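Local coordinates for protein trehalose monomycolate transport factor A (Mycolicibacterium smegmatis MC2 155, PDB 6T84) that is required for the MmpL3-dependent transport of trehalose monomycolate to the mycobacterial cell wall and for growth and cell elongation, at residues A[83-96]-A[108-120]. Numbering follows the deposited sequence. Where two conformers were deposited one is given.
Sequences NVVVDLRLKGLKEP and GPRMVYSTNLDAA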
ATOM      1  N   ASN A  83     -13.881  -3.855  -7.755  1.00 24.56           N
ATOM      2  CA  ASN A  83     -13.774  -2.628  -8.532  1.00 26.82           C
ATOM      3  C   ASN A  83     -13.821  -1.374  -7.671  1.00 25.52           C
ATOM      4  O   ASN A  83     -13.687  -0.276  -8.210  1.00 28.02           O
ATOM      5  CB  ASN A  83     -14.893  -2.499  -9.566  1.00 33.73           C
ATOM      6  CG  ASN A  83     -14.675  -3.364 -10.780  1.00 52.04           C
ATOM      7  OD1 ASN A  83     -13.542  -3.701 -11.144  1.00 42.94           O
ATOM      8  ND2 ASN A  83     -15.774  -3.706 -11.437  1.00 35.80           N
ATOM      9  N   VAL A  84     -14.027  -1.492  -6.380  1.00 24.19           N
ATOM     10  CA  VAL A  84     -14.005  -0.303  -5.509  1.00 22.81           C
ATOM     11  C   VAL A  84     -12.563   0.003  -5.110  1.00 21.73           C
ATOM     12  O   VAL A  84     -11.777  -0.919  -4.847  1.00 21.69           O
ATOM     13  CB  VAL A  84     -14.875  -0.559  -4.258  1.00 23.52           C
ATOM     14  CG1 VAL A  84     -14.867   0.630  -3.250  1.00 23.72           C
ATOM     15  CG2 VAL A  84     -16.323  -0.860  -4.666  1.00 24.76           C
ATOM     16  N   VAL A  85     -12.210   1.291  -5.047  1.00 20.28           N
ATOM     17  CA  VAL A  85     -10.911   1.749  -4.528  1.00 18.76           C
ATOM     18  C   VAL A  85     -11.161   2.504  -3.238  1.00 18.00           C
ATOM     19  O   VAL A  85     -11.993   3.406  -3.212  1.00 18.44           O
ATOM     20  CB  VAL A  85     -10.181   2.657  -5.536  1.00 19.35           C
ATOM     21  CG1 VAL A  85      -8.912   3.309  -4.909  1.00 19.35           C
ATOM     22  CG2 VAL A  85      -9.802   1.851  -6.743  1.00 19.69           C
ATOM     23  N   VAL A  86     -10.466   2.117  -2.198  1.00 16.74           N
ATOM     24  CA  VAL A  86     -10.383   2.911  -0.956  1.00 16.70           C
ATOM     25  C   VAL A  86      -8.951   3.395  -0.819  1.00 16.71           C
ATOM     26  O   VAL A  86      -8.004   2.610  -1.012  1.00 17.37           O
ATOM     27  CB  VAL A  86     -10.810   2.063   0.257  1.00 16.89           C
ATOM     28  CG1 VAL A  86     -10.667   2.883   1.603  1.00 17.19           C
ATOM     29  CG2 VAL A  86     -12.274   1.573   0.098  1.00 18.05           C
ATOM     30  N   ASP A  87      -8.783   4.673  -0.450  1.00 15.80           N
ATOM     31  CA  ASP A  87      -7.470   5.286  -0.242  1.00 14.45           C
ATOM     32  C   ASP A  87      -7.542   5.977   1.117  1.00 13.36           C
ATOM     33  O   ASP A  87      -8.415   6.825   1.339  1.00 14.56           O
ATOM     34  CB  ASP A  87      -7.230   6.300  -1.377  1.00 15.18           C
ATOM     35  CG  ASP A  87      -5.891   7.001  -1.311  1.00 15.73           C
ATOM     36  OD1 ASP A  87      -5.630   7.623  -0.267  1.00 16.58           O
ATOM     37  OD2 ASP A  87      -5.132   6.974  -2.321  1.00 18.22           O
ATOM     38  N   LEU A  88      -6.666   5.575   2.005  1.00 12.23           N
ATOM     39  CA  LEU A  88      -6.589   6.088   3.388  1.00 12.94           C
ATOM     40  C   LEU A  88      -5.214   6.744   3.516  1.00 13.08           C
ATOM     41  O   LEU A  88      -4.195   6.048   3.461  1.00 13.42           O
ATOM     42  CB  LEU A  88      -6.706   4.875   4.323  1.00 14.19           C
ATOM     43  CG  LEU A  88      -6.562   5.088   5.829  1.00 15.12           C
ATOM     44  CD1 LEU A  88      -7.725   5.958   6.324  1.00 15.93           C
ATOM     45  CD2 LEU A  88      -6.514   3.740   6.598  1.00 16.92           C
ATOM     46  N   ARG A  89      -5.161   8.071   3.710  1.00 12.90           N
ATOM     47  CA  ARG A  89      -3.877   8.766   3.683  1.00 14.16           C
ATOM     48  C   ARG A  89      -3.839   9.830   4.768  1.00 14.11           C
ATOM     49  O   ARG A  89      -4.881  10.304   5.238  1.00 14.68           O
ATOM     50  CB  ARG A  89      -3.573   9.372   2.307  1.00 16.07           C
ATOM     51  CG  ARG A  89      -4.601  10.342   1.842  1.00 17.19           C
ATOM     52  CD  ARG A  89      -4.243  10.981   0.494  1.00 17.56           C
ATOM     53  NE  ARG A  89      -4.131   9.949  -0.561  1.00 17.92           N
ATOM     54  CZ  ARG A  89      -3.396  10.089  -1.661  1.00 19.31           C
ATOM     55  NH1 ARG A  89      -2.776  11.243  -1.898  1.00 21.63           N
ATOM     56  NH2 ARG A  89      -3.299   9.094  -2.567  1.00 19.56           N
ATOM     57  N   LEU A  90      -2.629  10.191   5.177  1.00 14.18           N
ATOM     58  CA  LEU A  90      -2.512  11.214   6.229  1.00 14.49           C
ATOM     59  C   LEU A  90      -3.197  12.500   5.771  1.00 15.70           C
ATOM     60  O   LEU A  90      -3.127  12.893   4.608  1.00 16.62           O
ATOM     61  CB  LEU A  90      -1.024  11.510   6.481  1.00 15.62           C
ATOM     62  CG  LEU A  90      -0.218  10.353   7.007  1.00 18.52           C
ATOM     63  CD1 LEU A  90       1.247  10.746   7.224  1.00 20.82           C
ATOM     64  CD2 LEU A  90      -0.832   9.801   8.300  1.00 19.65           C
ATOM     65  N   LYS A  91      -3.807  13.206   6.726  1.00 16.36           N
ATOM     66  CA  LYS A  91      -4.562  14.419   6.403  1.00 19.96           C
ATOM     67  C   LYS A  91      -3.705  15.522   5.762  1.00 22.44           C
ATOM     68  O   LYS A  91      -4.234  16.348   4.995  1.00 23.93           O
ATOM     69  CB  LYS A  91      -5.319  14.901   7.649  1.00 23.74           C
ATOM     70  CG  LYS A  91      -4.417  15.369   8.717  1.00 28.57           C
ATOM     71  CD  LYS A  91      -5.256  15.806   9.937  1.00 35.42           C
ATOM     72  CE  LYS A  91      -4.407  16.483  11.016  1.00 44.93           C
ATOM     73  NZ  LYS A  91      -3.686  15.515  11.891  1.00 58.50           N
ATOM     74  N   GLY A  92      -2.414  15.606   6.089  1.00 22.28           N
ATOM     75  CA  GLY A  92      -1.685  16.712   5.460  1.00 23.57           C
ATOM     76  C   GLY A  92      -1.260  16.491   4.016  1.00 24.43           C
ATOM     77  O   GLY A  92      -0.676  17.412   3.412  1.00 26.42           O
ATOM     78  N   LEU A  93      -1.543  15.313   3.442  1.00 22.64           N
ATOM     79  CA  LEU A  93      -1.162  15.016   2.079  1.00 21.79           C
ATOM     80  C   LEU A  93      -2.244  15.474   1.113  1.00 22.72           C
ATOM     81  O   LEU A  93      -3.399  15.672   1.482  1.00 23.35           O
ATOM     82  CB  LEU A  93      -0.928  13.499   1.905  1.00 21.25           C
ATOM     83  CG  LEU A  93       0.200  12.970   2.802  1.00 23.12           C
ATOM     84  CD1 LEU A  93       0.317  11.439   2.705  1.00 22.95           C
ATOM     85  CD2 LEU A  93       1.548  13.693   2.525  1.00 25.11           C
ATOM     86  N   LYS A  94      -1.870  15.598  -0.154  1.00 24.01           N
ATOM     87  CA  LYS A  94      -2.845  16.040  -1.145  1.00 28.42           C
ATOM     88  C   LYS A  94      -3.887  14.955  -1.360  1.00 23.72           C
ATOM     89  O   LYS A  94      -3.607  13.766  -1.214  1.00 23.70           O
ATOM     90  CB  LYS A  94      -2.159  16.265  -2.498  1.00 41.40           C
ATOM     91  CG  LYS A  94      -1.049  17.306  -2.512  1.00 58.48           C
ATOM     92  CD  LYS A  94      -1.586  18.703  -2.786  1.00 89.31           C
ATOM     93  CE  LYS A  94      -0.458  19.718  -2.792  1.00 84.88           C
ATOM     94  NZ  LYS A  94      -0.922  21.086  -3.123  1.00 90.24           N
ATOM     95  N   GLU A  95      -5.105  15.368  -1.689  1.00 21.52           N
ATOM     96  CA  GLU A  95      -6.135  14.401  -2.055  1.00 22.97           C
ATOM     97  C   GLU A  95      -5.677  13.665  -3.313  1.00 22.18           C
ATOM     98  O   GLU A  95      -4.889  14.209  -4.120  1.00 23.04           O
ATOM     99  CB  GLU A  95      -7.448  15.094  -2.409  1.00 28.77           C
ATOM    100  CG  GLU A  95      -7.977  16.025  -1.329  1.00 40.50           C
ATOM    101  CD  GLU A  95      -9.348  16.570  -1.682  1.00 84.64           C
ATOM    102  OE1 GLU A  95      -9.670  16.633  -2.892  1.00 53.96           O
ATOM    103  OE2 GLU A  95     -10.108  16.916  -0.748  1.00 42.84           O
ATOM    104  N   PRO A  96      -6.136  12.422  -3.502  1.00 22.51           N
ATOM    105  CA  PRO A  96      -5.907  11.740  -4.776  1.00 24.36           C
ATOM    106  C   PRO A  96      -6.360  12.654  -5.891  1.00 27.21           C
ATOM    107  O   PRO A  96      -7.410  13.291  -5.805  1.00 27.50           O
ATOM    108  CB  PRO A  96      -6.803  10.503  -4.678  1.00 24.38           C
ATOM    109  CG  PRO A  96      -7.146  10.347  -3.227  1.00 23.11           C
ATOM    110  CD  PRO A  96      -6.933  11.623  -2.543  1.00 22.42           C
ATOM    111  N   GLY A 108      -9.251  10.485  12.528  1.00 18.74           N
ATOM    112  CA  GLY A 108      -8.007  10.704  13.222  1.00 19.62           C
ATOM    113  C   GLY A 108      -6.999  11.451  12.384  1.00 19.34           C
ATOM    114  O   GLY A 108      -7.265  12.530  11.846  1.00 20.34           O
ATOM    115  N   PRO A 109      -5.801  10.876  12.260  1.00 17.25           N
ATOM    116  CA  PRO A 109      -4.733  11.532  11.522  1.00 16.82           C
ATOM    117  C   PRO A 109      -4.903  11.385  10.026  1.00 14.78           C
ATOM    118  O   PRO A 109      -4.024  11.845   9.276  1.00 15.57           O
ATOM    119  CB  PRO A 109      -3.492  10.744  12.001  1.00 17.44           C
ATOM    120  CG  PRO A 109      -4.017   9.360  12.220  1.00 17.08           C
ATOM    121  CD  PRO A 109      -5.376   9.579  12.840  1.00 17.11           C
ATOM    122  N   ARG A 110      -5.966  10.676   9.566  1.00 13.85           N
ATOM    123  CA  ARG A 110      -6.111  10.281   8.154  1.00 13.32           C
ATOM    124  C   ARG A 110      -7.415  10.791   7.546  1.00 13.21           C
ATOM    125  O   ARG A 110      -8.371  11.196   8.239  1.00 14.05           O
ATOM    126  CB  ARG A 110      -6.032   8.735   8.045  1.00 12.86           C
ATOM    127  CG  ARG A 110      -4.610   8.207   8.244  1.00 12.92           C
ATOM    128  CD  ARG A 110      -4.530   6.757   8.617  1.00 12.69           C
ATOM    129  NE  ARG A 110      -3.165   6.313   8.447  1.00 12.92           N
ATOM    130  CZ  ARG A 110      -2.308   6.035   9.393  1.00 13.27           C
ATOM    131  NH1 ARG A 110      -2.670   6.073  10.680  1.00 13.43           N
ATOM    132  NH2 ARG A 110      -1.095   5.692   9.045  1.00 14.25           N
ATOM    133  N   MET A 111      -7.463  10.711   6.205  1.00 12.96           N
ATOM    134  CA  MET A 111      -8.656  10.941   5.417  1.00 13.40           C
ATOM    135  C   MET A 111      -8.907   9.713   4.563  1.00 13.22           C
ATOM    136  O   MET A 111      -7.958   9.068   4.111  1.00 13.75           O
ATOM    137  CB  MET A 111      -8.456  12.167   4.496  1.00 15.54           C
ATOM    138  CG  MET A 111      -8.139  13.452   5.244  1.00 19.79           C
ATOM    139  SD  MET A 111      -9.701  14.102   5.831  1.00 21.30           S
ATOM    140  CE  MET A 111      -9.146  15.543   6.796  1.00 22.01           C
ATOM    141  N   VAL A 112     -10.180   9.379   4.378  1.00 13.22           N
ATOM    142  CA  VAL A 112     -10.607   8.252   3.555  0.84 14.03           C
ATOM    143  C   VAL A 112     -11.233   8.790   2.278  1.00 13.67           C
ATOM    144  O   VAL A 112     -12.140   9.630   2.343  1.00 14.09           O
ATOM    145  CB  VAL A 112     -11.640   7.381   4.295  0.84 16.11           C
ATOM    146  CG1 VAL A 112     -11.973   6.154   3.447  0.84 16.11           C
ATOM    147  CG2 VAL A 112     -11.126   6.994   5.689  0.84 18.46           C
ATOM    148  N   TYR A 113     -10.773   8.271   1.132  1.00 14.08           N
ATOM    149  CA  TYR A 113     -11.312   8.610  -0.177  1.00 14.57           C
ATOM    150  C   TYR A 113     -11.779   7.305  -0.824  1.00 14.80           C
ATOM    151  O   TYR A 113     -11.189   6.228  -0.599  1.00 14.96           O
ATOM    152  CB  TYR A 113     -10.229   9.271  -1.081  1.00 14.72           C
ATOM    153  CG  TYR A 113      -9.646  10.500  -0.449  1.00 15.95           C
ATOM    154  CD1 TYR A 113      -8.566  10.394   0.436  1.00 16.17           C
ATOM    155  CD2 TYR A 113     -10.138  11.746  -0.722  1.00 17.53           C
ATOM    156  CE1 TYR A 113      -7.968  11.514   0.996  1.00 17.57           C
ATOM    157  CE2 TYR A 113      -9.558  12.890  -0.097  1.00 18.09           C
ATOM    158  CZ  TYR A 113      -8.493  12.739   0.749  1.00 18.55           C
ATOM    159  OH  TYR A 113      -7.938  13.820   1.405  1.00 20.43           O
ATOM    160  N   SER A 114     -12.803   7.372  -1.669  1.00 14.54           N
ATOM    161  CA  SER A 114     -13.188   6.152  -2.365  1.00 15.79           C
ATOM    162  C   SER A 114     -13.890   6.460  -3.671  1.00 16.64           C
ATOM    163  O   SER A 114     -14.483   7.532  -3.856  1.00 17.76           O
ATOM    164  CB  SER A 114     -14.127   5.318  -1.502  1.00 16.67           C
ATOM    165  OG  SER A 114     -14.430   4.062  -2.112  1.00 16.54           O
ATOM    166  N   THR A 115     -13.839   5.474  -4.566  1.00 17.79           N
ATOM    167  CA  THR A 115     -14.613   5.504  -5.804  1.00 19.28           C
ATOM    168  C   THR A 115     -16.074   5.127  -5.571  1.00 20.46           C
ATOM    169  O   THR A 115     -16.887   5.302  -6.482  1.00 21.94           O
ATOM    170  CB  THR A 115     -14.002   4.520  -6.829  1.00 21.57           C
ATOM    171  OG1 THR A 115     -14.006   3.209  -6.254  1.00 22.74           O
ATOM    172  CG2 THR A 115     -12.615   4.920  -7.214  1.00 21.65           C
ATOM    173  N   ASN A 116     -16.443   4.618  -4.381  1.00 20.66           N
ATOM    174  CA  ASN A 116     -17.837   4.211  -4.130  1.00 21.02           C
ATOM    175  C   ASN A 116     -18.076   4.532  -2.658  1.00 20.73           C
ATOM    176  O   ASN A 116     -17.673   3.762  -1.792  1.00 20.87           O
ATOM    177  CB  ASN A 116     -17.999   2.713  -4.434  1.00 22.97           C
ATOM    178  CG  ASN A 116     -19.448   2.169  -4.208  1.00 26.06           C
ATOM    179  OD1 ASN A 116     -20.190   2.625  -3.315  1.00 27.22           O
ATOM    180  ND2 ASN A 116     -19.840   1.172  -5.014  1.00 28.86           N
ATOM    181  N   LEU A 117     -18.679   5.683  -2.394  1.00 19.67           N
ATOM    182  CA  LEU A 117     -18.765   6.148  -1.008  1.00 19.67           C
ATOM    183  C   LEU A 117     -19.601   5.197  -0.160  1.00 21.21           C
ATOM    184  O   LEU A 117     -19.302   4.982   1.026  1.00 21.98           O
ATOM    185  CB  LEU A 117     -19.338   7.567  -0.962  1.00 20.02           C
ATOM    186  CG  LEU A 117     -18.430   8.640  -1.606  1.00 21.13           C
ATOM    187  CD1 LEU A 117     -19.080  10.046  -1.437  1.00 22.43           C
ATOM    188  CD2 LEU A 117     -17.003   8.596  -1.065  1.00 20.99           C
ATOM    189  N   ASP A 118     -20.672   4.642  -0.745  1.00 23.60           N
ATOM    190  CA  ASP A 118     -21.517   3.713  -0.004  1.00 27.52           C
ATOM    191  C   ASP A 118     -20.761   2.456   0.395  1.00 25.22           C
ATOM    192  O   ASP A 118     -20.847   2.005   1.542  1.00 25.87           O
ATOM    193  CB  ASP A 118     -22.749   3.349  -0.846  1.00 35.94           C
ATOM    194  CG  ASP A 118     -23.798   4.450  -0.841  1.00 53.74           C
ATOM    195  OD1 ASP A 118     -23.754   5.303   0.077  1.00 42.00           O
ATOM    196  OD2 ASP A 118     -24.655   4.468  -1.749  1.00 75.86           O
ATOM    197  N   ALA A 119     -20.006   1.876  -0.541  1.00 23.38           N
ATOM    198  CA  ALA A 119     -19.225   0.688  -0.208  1.00 23.83           C
ATOM    199  C   ALA A 119     -18.149   1.024   0.835  1.00 23.87           C
ATOM    200  O   ALA A 119     -17.930   0.258   1.790  1.00 25.72           O
ATOM    201  CB  ALA A 119     -18.579   0.105  -1.466  1.00 24.61           C
ATOM    202  N   ALA A 120     -17.473   2.168   0.672  1.00 20.93           N
ATOM    203  CA  ALA A 120     -16.429   2.535   1.623  1.00 19.72           C
ATOM    204  C   ALA A 120     -17.007   2.776   3.019  1.00 21.95           C
ATOM    205  O   ALA A 120     -16.365   2.464   4.034  1.00 21.92           O
ATOM    206  CB  ALA A 120     -15.713   3.758   1.091  1.00 18.67           C
TER
HETATM  207  O   HOH W   1     -15.745   1.933  -7.913  1.00 29.49           O
HETATM  208  O   HOH W   2      -2.530   6.269   5.705  1.00 12.58           O
HETATM  209  O   HOH W   3      -5.355  13.746   2.533  1.00 19.65           O
HETATM  210  O   HOH W   4      -1.843  13.223  10.180  1.00 24.07           O
HETATM  211  O   HOH W   5      -9.285  16.126   2.245  1.00 28.99           O
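Asp87 and Tyr113 form a hydrogen-bonded pair between antiparallel strands 86-90 and 110-114, Tyr113 N reaching Asp87 O at 2.8 Å; Arg89 and Met111 repeat the pattern. These neighbours lie in the large antiparallel sheet of the N-terminal domain, probably cytoplasmic, flanked by strands 141-144 and 102-107. At the Val85 end, side chains join the backbone bonding: Val85 N donates almost straight to Thr115 OG1 (2.9 Å, 171°), while Val85 O accepts both Thr115 N, in the carbonyl plane, and the tilted Ser114 OG. Ser114 OG in turn receives Asn116 N in an ST turn, leading into the helix that Asn116 N-caps.

Aliphatic groups pack round the Tyr113 ring. Pro96 CD sits over the ring centre, 3.4 Å from the centroid, a CH-pi contact, and Arg89 CG meets the edge at CE1 (3.7 Å). Arg89, bent at chi3 (61°), turns its guanidinium nearly perpendicular to the ring and grips Asp87 side-on through NE and NH2.

On the opposite face of the sheet from Tyr113, Leu88 CD1 packs on Val112 CG2 at 3.6 Å. Leu90 CD2 lies over one face of the Arg110 guanidinium, toward its rim; Arg110 NH1 bonds Ala132 O.

The Asp87 pairing thus probably offsets a buried charge and orients the Arg89 guanidinium, whose NH1, bonded to Lys94 O, ties down the loop that lays Pro96 on Tyr113.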